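Local coordinates for protein beta-glucosidase (Chaetomella raphigera, PDB 6JXG) that probably hydrolyses terminal, non-reducing beta-D-glucosyl residues with release of beta-D-glucose, as a secreted enzyme of cellulose degradation, at residues P129-N134 and H179-W184; A154-G159 and S196-Y201. All blocks are in the same frame, centred on the assembly; numbering follows the deposited sequence.

Contact 1 of 2, residues P129-N134 and H179-W184; sequences PDPYLN and HELYLW
Pro131, the first residue of helix 131-147, pushes its ring between Leu181 and Trp184, and the tight part of the contact is gathered there. Its CB lies over the indole as an off-centre CH-pi contact, 4.2 Å from the centroid of the five-membered ring of Trp184 and 30° off the normal. Farther round the ring Pro131 CD meets Leu181 CD1 at 3.6 Å, while Pro131 CG sits 3.6 Å from the carbonyl oxygen Glu180 O. Trp184 has CG anti to its backbone N (chi1 178°), which carries the indole across to the proline; Pro131 O in turn approaches Trp184 CD1 obliquely at 3.2 Å. In the beta/alpha barrel of the family 3 N-terminal domain, helix 131-147 and the helical run 175-191 each precede a barrel strand, so two neighbouring outer helices meet here. The turn holding Pro131 is fixed by Asp130 at the N-cap, whose OD2 uses its anti lone pair to accept from Leu133 N at 2.9 Å; OD1 goes to Arg560 and Tyr559. The looser side lies toward Tyr132. There a water in the plane of the indole fills in, accepting from Trp184 NE1 at 2.9 Å and donating to Tyr132 O at 3.2 Å. Replacing the indole of Trp184 by an alanine side chain is likely to open a gap beside Pro131 CB and to leave this water without its indole donor. Lys673 also forms a cation-pi contact with Trp184, and Phe653 packs on Tyr132, both from the fibronectin type III-like domain.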
ATOM      1  N   PRO A 129      -7.936  -2.036   2.171  1.00 11.42           N
ATOM      2  CA  PRO A 129      -8.741  -3.250   2.184  1.00 12.02           C
ATOM      3  C   PRO A 129      -9.817  -3.331   1.096  1.00 12.17           C
ATOM      4  O   PRO A 129     -10.591  -4.293   1.077  1.00 13.05           O
ATOM      5  CB  PRO A 129      -9.408  -3.228   3.587  1.00 11.62           C
ATOM      6  CG  PRO A 129      -9.517  -1.804   3.897  1.00 12.51           C
ATOM      7  CD  PRO A 129      -8.228  -1.190   3.348  1.00 12.05           C
ATOM      8  N   ASP A 130      -9.791  -2.407   0.132  1.00 11.73           N
ATOM      9  CA  ASP A 130     -10.561  -2.542  -1.092  1.00 11.09           C
ATOM     10  C   ASP A 130      -9.724  -3.132  -2.220  1.00 10.82           C
ATOM     11  O   ASP A 130      -8.707  -2.573  -2.628  1.00 10.31           O
ATOM     12  CB  ASP A 130     -11.095  -1.210  -1.582  1.00 11.93           C
ATOM     13  CG  ASP A 130     -11.968  -1.402  -2.790  1.00 12.23           C
ATOM     14  OD1 ASP A 130     -13.140  -1.849  -2.560  1.00 13.32           O
ATOM     15  OD2 ASP A 130     -11.482  -1.188  -3.934  1.00 10.80           O
ATOM     16  N   PRO A 131     -10.130  -4.296  -2.752  1.00 10.61           N
ATOM     17  CA  PRO A 131      -9.230  -4.940  -3.672  1.00 10.52           C
ATOM     18  C   PRO A 131      -9.075  -4.189  -4.990  1.00 11.03           C
ATOM     19  O   PRO A 131      -8.012  -4.328  -5.642  1.00  9.89           O
ATOM     20  CB  PRO A 131      -9.901  -6.316  -3.903  1.00 11.74           C
ATOM     21  CG  PRO A 131     -11.342  -6.135  -3.569  1.00 11.21           C
ATOM     22  CD  PRO A 131     -11.268  -5.130  -2.409  1.00 11.05           C
ATOM     23  N   TYR A 132     -10.112  -3.447  -5.446  1.00 10.72           N
ATOM     24  CA  TYR A 132     -10.033  -2.750  -6.726  1.00 11.09           C
ATOM     25  C   TYR A 132      -9.016  -1.599  -6.624  1.00 11.70           C
ATOM     26  O   TYR A 132      -8.125  -1.430  -7.511  1.00 11.41           O
ATOM     27  CB  TYR A 132     -11.420  -2.217  -7.141  1.00 11.11           C
ATOM     28  CG  TYR A 132     -11.392  -1.560  -8.470  1.00 10.22           C
ATOM     29  CD1 TYR A 132     -11.491  -2.303  -9.625  1.00 11.34           C
ATOM     30  CD2 TYR A 132     -11.192  -0.199  -8.595  1.00 10.35           C
ATOM     31  CE1 TYR A 132     -11.465  -1.673 -10.894  1.00 10.88           C
ATOM     32  CE2 TYR A 132     -11.100   0.395  -9.809  1.00 10.38           C
ATOM     33  CZ  TYR A 132     -11.247  -0.337 -10.967  1.00 10.60           C
ATOM     34  OH  TYR A 132     -11.169   0.381 -12.199  1.00 11.05           O
ATOM     35  N   LEU A 133      -9.193  -0.754  -5.604  1.00  9.79           N
ATOM     36  CA  LEU A 133      -8.251   0.352  -5.369  1.00 10.01           C
ATOM     37  C   LEU A 133      -6.849  -0.165  -5.199  1.00  9.85           C
ATOM     38  O   LEU A 133      -5.850   0.377  -5.747  1.00  9.95           O
ATOM     39  CB  LEU A 133      -8.648   1.170  -4.140  1.00  9.73           C
ATOM     40  CG  LEU A 133      -7.762   2.354  -3.702  1.00  9.37           C
ATOM     41  CD1 LEU A 133      -7.674   3.340  -4.830  1.00  9.59           C
ATOM     42  CD2 LEU A 133      -8.338   3.004  -2.473  1.00 10.15           C
ATOM     43  N   ASN A 134      -6.743  -1.180  -4.348  1.00  9.91           N
ATOM     44  CA  ASN A 134      -5.461  -1.839  -4.087  1.00 10.54           C
ATOM     45  C   ASN A 134      -4.775  -2.313  -5.379  1.00 10.47           C
ATOM     46  O   ASN A 134      -3.624  -1.942  -5.697  1.00 10.99           O
ATOM     47  CB  ASN A 134      -5.679  -2.964  -3.087  1.00 10.23           C
ATOM     48  CG  ASN A 134      -4.402  -3.481  -2.462  1.00 11.59           C
ATOM     49  OD1 ASN A 134      -3.446  -3.813  -3.156  1.00 10.29           O
ATOM     50  ND2 ASN A 134      -4.369  -3.506  -1.123  1.00 11.01           N
ATOM     51  N   HIS A 179     -10.195 -15.574  -3.838  1.00 13.66           N
ATOM     52  CA  HIS A 179     -10.108 -14.996  -5.184  1.00 14.26           C
ATOM     53  C   HIS A 179     -10.621 -13.552  -5.344  1.00 14.97           C
ATOM     54  O   HIS A 179     -10.009 -12.755  -6.100  1.00 14.79           O
ATOM     55  CB  HIS A 179     -10.863 -15.928  -6.168  1.00 15.04           C
ATOM     56  CG  HIS A 179     -10.093 -17.160  -6.491  1.00 15.32           C
ATOM     57  ND1 HIS A 179     -10.078 -18.274  -5.681  1.00 16.10           N
ATOM     58  CD2 HIS A 179      -9.276 -17.435  -7.524  1.00 16.93           C
ATOM     59  CE1 HIS A 179      -9.292 -19.192  -6.221  1.00 18.51           C
ATOM     60  NE2 HIS A 179      -8.792 -18.707  -7.341  1.00 17.66           N
ATOM     61  N   GLU A 180     -11.714 -13.220  -4.658  1.00 13.59           N
ATOM     62  CA  GLU A 180     -12.344 -11.901  -4.818  1.00 15.11           C
ATOM     63  C   GLU A 180     -11.730 -10.809  -4.021  1.00 14.72           C
ATOM     64  O   GLU A 180     -11.939  -9.632  -4.354  1.00 17.26           O
ATOM     65  CB  GLU A 180     -13.845 -11.902  -4.562  1.00 14.76           C
ATOM     66  CG  GLU A 180     -14.544 -12.618  -5.685  1.00 15.98           C
ATOM     67  CD  GLU A 180     -16.072 -12.722  -5.554  1.00 15.63           C
ATOM     68  OE1 GLU A 180     -16.754 -11.854  -4.979  1.00 14.21           O
ATOM     69  OE2 GLU A 180     -16.540 -13.713  -6.092  1.00 16.18           O
ATOM     70  N   LEU A 181     -11.033 -11.166  -2.960  1.00 14.66           N
ATOM     71  CA  LEU A 181     -10.568 -10.189  -2.018  1.00 15.47           C
ATOM     72  C   LEU A 181      -9.019 -10.224  -1.967  1.00 15.46           C
ATOM     73  O   LEU A 181      -8.389  -9.368  -2.574  1.00 15.01           O
ATOM     74  CB  LEU A 181     -11.242 -10.425  -0.693  1.00 16.97           C
ATOM     75  CG  LEU A 181     -11.077  -9.386   0.319  1.00 18.85           C
ATOM     76  CD1 LEU A 181     -11.514  -8.047  -0.337  1.00 22.20           C
ATOM     77  CD2 LEU A 181     -11.892  -9.750   1.537  1.00 17.36           C
ATOM     78  N   TYR A 182      -8.425 -11.230  -1.333  1.00 12.73           N
ATOM     79  CA  TYR A 182      -6.995 -11.216  -1.041  1.00 12.38           C
ATOM     80  C   TYR A 182      -6.085 -11.449  -2.270  1.00 11.55           C
ATOM     81  O   TYR A 182      -5.067 -10.821  -2.426  1.00 10.56           O
ATOM     82  CB  TYR A 182      -6.659 -12.222   0.128  1.00 12.44           C
ATOM     83  CG  TYR A 182      -7.432 -11.852   1.369  1.00 11.55           C
ATOM     84  CD1 TYR A 182      -7.052 -10.760   2.112  1.00 11.17           C
ATOM     85  CD2 TYR A 182      -8.685 -12.449   1.643  1.00 11.31           C
ATOM     86  CE1 TYR A 182      -7.797 -10.356   3.228  1.00 11.59           C
ATOM     87  CE2 TYR A 182      -9.450 -12.012   2.707  1.00 11.62           C
ATOM     88  CZ  TYR A 182      -9.012 -10.964   3.516  1.00 11.93           C
ATOM     89  OH  TYR A 182      -9.770 -10.455   4.612  1.00 11.16           O
ATOM     90  N   LEU A 183      -6.469 -12.343  -3.137  1.00  9.97           N
ATOM     91  CA  LEU A 183      -5.732 -12.577  -4.407  1.00 11.00           C
ATOM     92  C   LEU A 183      -5.793 -11.450  -5.437  1.00 11.18           C
ATOM     93  O   LEU A 183      -4.847 -11.239  -6.227  1.00 10.75           O
ATOM     94  CB  LEU A 183      -6.205 -13.903  -5.029  1.00 10.26           C
ATOM     95  CG  LEU A 183      -5.319 -14.413  -6.183  1.00 11.16           C
ATOM     96  CD1 LEU A 183      -3.944 -14.759  -5.653  1.00 10.91           C
ATOM     97  CD2 LEU A 183      -6.015 -15.600  -6.866  1.00 11.91           C
ATOM     98  N   TRP A 184      -6.904 -10.717  -5.415  1.00 11.35           N
ATOM     99  CA  TRP A 184      -7.221  -9.800  -6.467  1.00 11.45           C
ATOM    100  C   TRP A 184      -6.063  -8.771  -6.781  1.00 11.80           C
ATOM    101  O   TRP A 184      -5.617  -8.619  -7.914  1.00 13.39           O
ATOM    102  CB  TRP A 184      -8.521  -9.162  -6.141  1.00 11.53           C
ATOM    103  CG  TRP A 184      -8.990  -8.135  -7.116  1.00 12.46           C
ATOM    104  CD1 TRP A 184      -8.427  -6.932  -7.422  1.00 12.97           C
ATOM    105  CD2 TRP A 184     -10.205  -8.224  -7.918  1.00 13.79           C
ATOM    106  NE1 TRP A 184      -9.196  -6.271  -8.372  1.00 14.22           N
ATOM    107  CE2 TRP A 184     -10.272  -7.063  -8.710  1.00 14.36           C
ATOM    108  CE3 TRP A 184     -11.228  -9.163  -8.000  1.00 14.18           C
ATOM    109  CZ2 TRP A 184     -11.330  -6.811  -9.576  1.00 17.05           C
ATOM    110  CZ3 TRP A 184     -12.291  -8.942  -8.907  1.00 15.43           C
ATOM    111  CH2 TRP A 184     -12.348  -7.758  -9.649  1.00 15.58           C
TER
HETATM  112  O   HOH W   1      -8.278  -3.775  -9.615  1.00 11.72           O

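Contact 2 of 2, residues A154-G159 and S196-Y201; sequences AKHFIG and SIMCSY
Lys155 and Met198 run side by side and point the same way, their CB atoms 3.6 Å apart. Lys155 CG is tucked between its own backbone N and carbonyl carbon (chi1 71°), and from there the chain is extended, carrying NZ to Leu107 O. Met198 starts out equally straight but bends at chi3 (-68°), which turns its methyl along the lysine chain, Met198 CE lying 3.9 Å from Lys155 CD. The sulfur also comes near His156, Met198 SD 3.9 Å from His156 CD2, obliquely to the ring. Lys155 CG stands over the centre of that same imidazole, and His156 ND1 is held by Gly112 O. Strands 151-157 and 196-199 are adjacent parallel strands of the family 3 barrel; their segments 154-157 and 196-199 run 28° apart in direction. The peptides before His156 and Ile158 are both cis; such a Lys-His pair at the end of a barrel strand is consistent with the family 3 motif that lines the sugar pocket. The backbone bonds lie on either side of the first cis peptide: Met198 N donates to Ala154 O at 3.0 Å before it, and Phe157 N to Met198 O at 2.8 Å after it, nearly straight. On the helix-facing side, with Ala154, Ile197 directs CG2 at the base of the aromatic side chain, 3.8 Å from Phe157 CB, while the phenyl ring continues to Phe186 and Phe214. Ser200 packs its CB 3.9 Å from His156 CB, and its OG is hydrogen-bonded to Asn202 OD1. Across from Phe157, Cys199 turns its sulfur off to the disulfide with Cys210.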
ATOM      1  N   ALA A 154       6.021  -7.833  -5.610  1.00 10.99           N
ATOM      2  CA  ALA A 154       4.771  -7.826  -4.905  1.00 11.18           C
ATOM      3  C   ALA A 154       4.800  -8.759  -3.682  1.00 10.69           C
ATOM      4  O   ALA A 154       5.012  -9.994  -3.805  1.00 11.02           O
ATOM      5  CB  ALA A 154       3.629  -8.227  -5.835  1.00 11.17           C
ATOM      6  N   LYS A 155       4.502  -8.213  -2.520  1.00 10.99           N
ATOM      7  CA  LYS A 155       4.636  -8.994  -1.267  1.00 10.49           C
ATOM      8  C   LYS A 155       3.406  -8.691  -0.394  1.00 11.07           C
ATOM      9  O   LYS A 155       2.781  -7.601  -0.579  1.00 10.93           O
ATOM     10  CB  LYS A 155       5.967  -8.656  -0.574  1.00 10.50           C
ATOM     11  CG  LYS A 155       6.104  -7.284   0.059  1.00 11.22           C
ATOM     12  CD  LYS A 155       7.560  -6.960   0.440  1.00 11.23           C
ATOM     13  CE  LYS A 155       7.535  -5.772   1.365  1.00 11.35           C
ATOM     14  NZ  LYS A 155       8.865  -5.350   1.827  1.00 11.24           N
ATOM     15  N   HIS A 156       3.037  -9.517   0.569  1.00 10.53           N
ATOM     16  CA  HIS A 156       3.575 -10.790   0.986  1.00 10.54           C
ATOM     17  C   HIS A 156       2.448 -11.791   0.709  1.00 11.13           C
ATOM     18  O   HIS A 156       1.294 -11.614   1.170  1.00 10.56           O
ATOM     19  CB  HIS A 156       3.862 -10.783   2.493  1.00 10.40           C
ATOM     20  CG  HIS A 156       4.638  -9.591   2.956  1.00 11.59           C
ATOM     21  ND1 HIS A 156       4.045  -8.369   3.207  1.00 12.07           N
ATOM     22  CD2 HIS A 156       5.962  -9.420   3.169  1.00 10.86           C
ATOM     23  CE1 HIS A 156       4.975  -7.510   3.598  1.00 12.08           C
ATOM     24  NE2 HIS A 156       6.137  -8.136   3.611  1.00 11.96           N
ATOM     25  N   PHE A 157       2.738 -12.753  -0.150  1.00 10.95           N
ATOM     26  CA  PHE A 157       1.766 -13.716  -0.596  1.00 12.15           C
ATOM     27  C   PHE A 157       1.696 -14.908   0.420  1.00 11.19           C
ATOM     28  O   PHE A 157       2.629 -15.700   0.479  1.00 11.36           O
ATOM     29  CB  PHE A 157       2.179 -14.280  -1.975  1.00 11.72           C
ATOM     30  CG  PHE A 157       1.142 -15.233  -2.571  1.00 12.75           C
ATOM     31  CD1 PHE A 157       0.069 -14.724  -3.239  1.00 13.97           C
ATOM     32  CD2 PHE A 157       1.245 -16.648  -2.396  1.00 13.89           C
ATOM     33  CE1 PHE A 157      -0.918 -15.583  -3.808  1.00 14.94           C
ATOM     34  CE2 PHE A 157       0.279 -17.505  -2.945  1.00 13.76           C
ATOM     35  CZ  PHE A 157      -0.814 -16.947  -3.632  1.00 14.95           C
ATOM     36  N   ILE A 158       0.634 -15.077   1.207  1.00 12.14           N
ATOM     37  CA  ILE A 158      -0.582 -14.320   1.220  1.00 11.33           C
ATOM     38  C   ILE A 158      -1.244 -14.616   2.609  1.00 12.41           C
ATOM     39  O   ILE A 158      -0.905 -15.609   3.275  1.00 11.10           O
ATOM     40  CB  ILE A 158      -1.517 -14.773   0.023  1.00 11.99           C
ATOM     41  CG1 ILE A 158      -2.650 -13.761  -0.193  1.00 11.91           C
ATOM     42  CG2 ILE A 158      -2.006 -16.211   0.250  1.00 12.87           C
ATOM     43  CD1 ILE A 158      -3.364 -13.823  -1.542  1.00 12.27           C
ATOM     44  N   GLY A 159      -2.247 -13.826   2.989  1.00 12.78           N
ATOM     45  CA  GLY A 159      -2.930 -14.002   4.274  1.00 11.86           C
ATOM     46  C   GLY A 159      -2.162 -13.571   5.494  1.00 13.30           C
ATOM     47  O   GLY A 159      -2.511 -13.979   6.604  1.00 13.14           O
ATOM     48  N   SER A 196       8.707 -10.272  -9.633  1.00 10.46           N
ATOM     49  CA  SER A 196       8.847 -11.215  -8.501  1.00 10.80           C
ATOM     50  C   SER A 196       7.701 -11.064  -7.502  1.00 10.91           C
ATOM     51  O   SER A 196       7.016 -10.022  -7.462  1.00 10.99           O
ATOM     52  CB  SER A 196      10.208 -11.057  -7.775  1.00 11.87           C
ATOM     53  OG  SER A 196      10.291  -9.821  -7.129  1.00 11.59           O
ATOM     54  N   ILE A 197       7.480 -12.108  -6.732  1.00 10.41           N
ATOM     55  CA  ILE A 197       6.484 -12.083  -5.669  1.00 10.65           C
ATOM     56  C   ILE A 197       7.133 -12.740  -4.487  1.00  9.83           C
ATOM     57  O   ILE A 197       7.897 -13.697  -4.644  1.00  9.81           O
ATOM     58  CB  ILE A 197       5.229 -12.908  -6.094  1.00 12.07           C
ATOM     59  CG1 ILE A 197       4.434 -12.163  -7.210  1.00 12.39           C
ATOM     60  CG2 ILE A 197       4.384 -13.216  -4.896  1.00 12.19           C
ATOM     61  CD1 ILE A 197       3.423 -13.031  -7.880  1.00 13.41           C
ATOM     62  N   MET A 198       6.915 -12.195  -3.298  1.00  9.24           N
ATOM     63  CA  MET A 198       7.521 -12.742  -2.099  1.00  9.48           C
ATOM     64  C   MET A 198       6.463 -13.540  -1.326  1.00 11.25           C
ATOM     65  O   MET A 198       5.348 -13.031  -1.084  1.00 12.17           O
ATOM     66  CB  MET A 198       7.984 -11.587  -1.199  1.00  9.39           C
ATOM     67  CG  MET A 198       8.748 -11.999   0.054  1.00  9.76           C
ATOM     68  SD  MET A 198       9.123 -10.680   1.207  1.00 11.47           S
ATOM     69  CE  MET A 198      10.310  -9.757   0.218  1.00 13.02           C
ATOM     70  N   CYS A 199       6.793 -14.749  -0.897  1.00 12.29           N
ATOM     71  CA  CYS A 199       5.872 -15.510  -0.078  1.00 12.61           C
ATOM     72  C   CYS A 199       6.003 -15.178   1.403  1.00 12.91           C
ATOM     73  O   CYS A 199       7.076 -14.742   1.848  1.00 15.06           O
ATOM     74  CB  CYS A 199       6.009 -16.990  -0.343  1.00 14.59           C
ATOM     75  SG  CYS A 199       7.661 -17.703  -0.298  1.00 15.50           S
ATOM     76  N   SER A 200       4.919 -15.397   2.170  1.00 11.09           N
ATOM     77  CA  SER A 200       4.787 -14.833   3.510  1.00 10.42           C
ATOM     78  C   SER A 200       5.271 -15.690   4.638  1.00 11.04           C
ATOM     79  O   SER A 200       5.480 -16.850   4.482  1.00 11.74           O
ATOM     80  CB  SER A 200       3.337 -14.403   3.755  1.00  9.63           C
ATOM     81  OG  SER A 200       2.505 -15.540   3.705  1.00  9.08           O
ATOM     82  N   TYR A 201       5.364 -15.116   5.858  1.00 11.54           N
ATOM     83  CA  TYR A 201       5.762 -15.898   7.024  1.00 11.81           C
ATOM     84  C   TYR A 201       4.684 -16.874   7.588  1.00 12.40           C
ATOM     85  O   TYR A 201       5.040 -17.837   8.274  1.00 12.15           O
ATOM     86  CB  TYR A 201       6.107 -14.978   8.182  1.00 12.42           C
ATOM     87  CG  TYR A 201       7.425 -14.302   8.073  1.00 11.85           C
ATOM     88  CD1 TYR A 201       8.586 -15.069   8.066  1.00 12.93           C
ATOM     89  CD2 TYR A 201       7.524 -12.918   8.012  1.00 11.92           C
ATOM     90  CE1 TYR A 201       9.842 -14.460   8.022  1.00 14.19           C
ATOM     91  CE2 TYR A 201       8.769 -12.289   7.969  1.00 11.94           C
ATOM     92  CZ  TYR A 201       9.926 -13.042   7.970  1.00 13.17           C
ATOM     93  OH  TYR A 201      11.186 -12.493   7.918  1.00 10.80           O
TER

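In the fold
The centres of contacts 1 and 2 lie 14 Å apart, and their segments alternate along the chain: helix 131-147 leads into strand 151-157, and the helical run 175-191 into strand 196-199, as in successive beta-alpha units of a barrel. They touch directly: Leu183 CD1 packs 3.6 Å from Phe157 CE1, and Ile158 CD1 lies 3.6 Å from Tyr182 O. Contact 1 thus belongs to the outer helical layer, facing the fibronectin type III-like domain, and contact 2 to the barrel wall, nearer the probable sugar pocket. The sugars nearby are protein-attached glycans. The side chain of Phe157 is about 8 Å from a bound NAG. For the side chain of Glu180 that distance is about 13 Å.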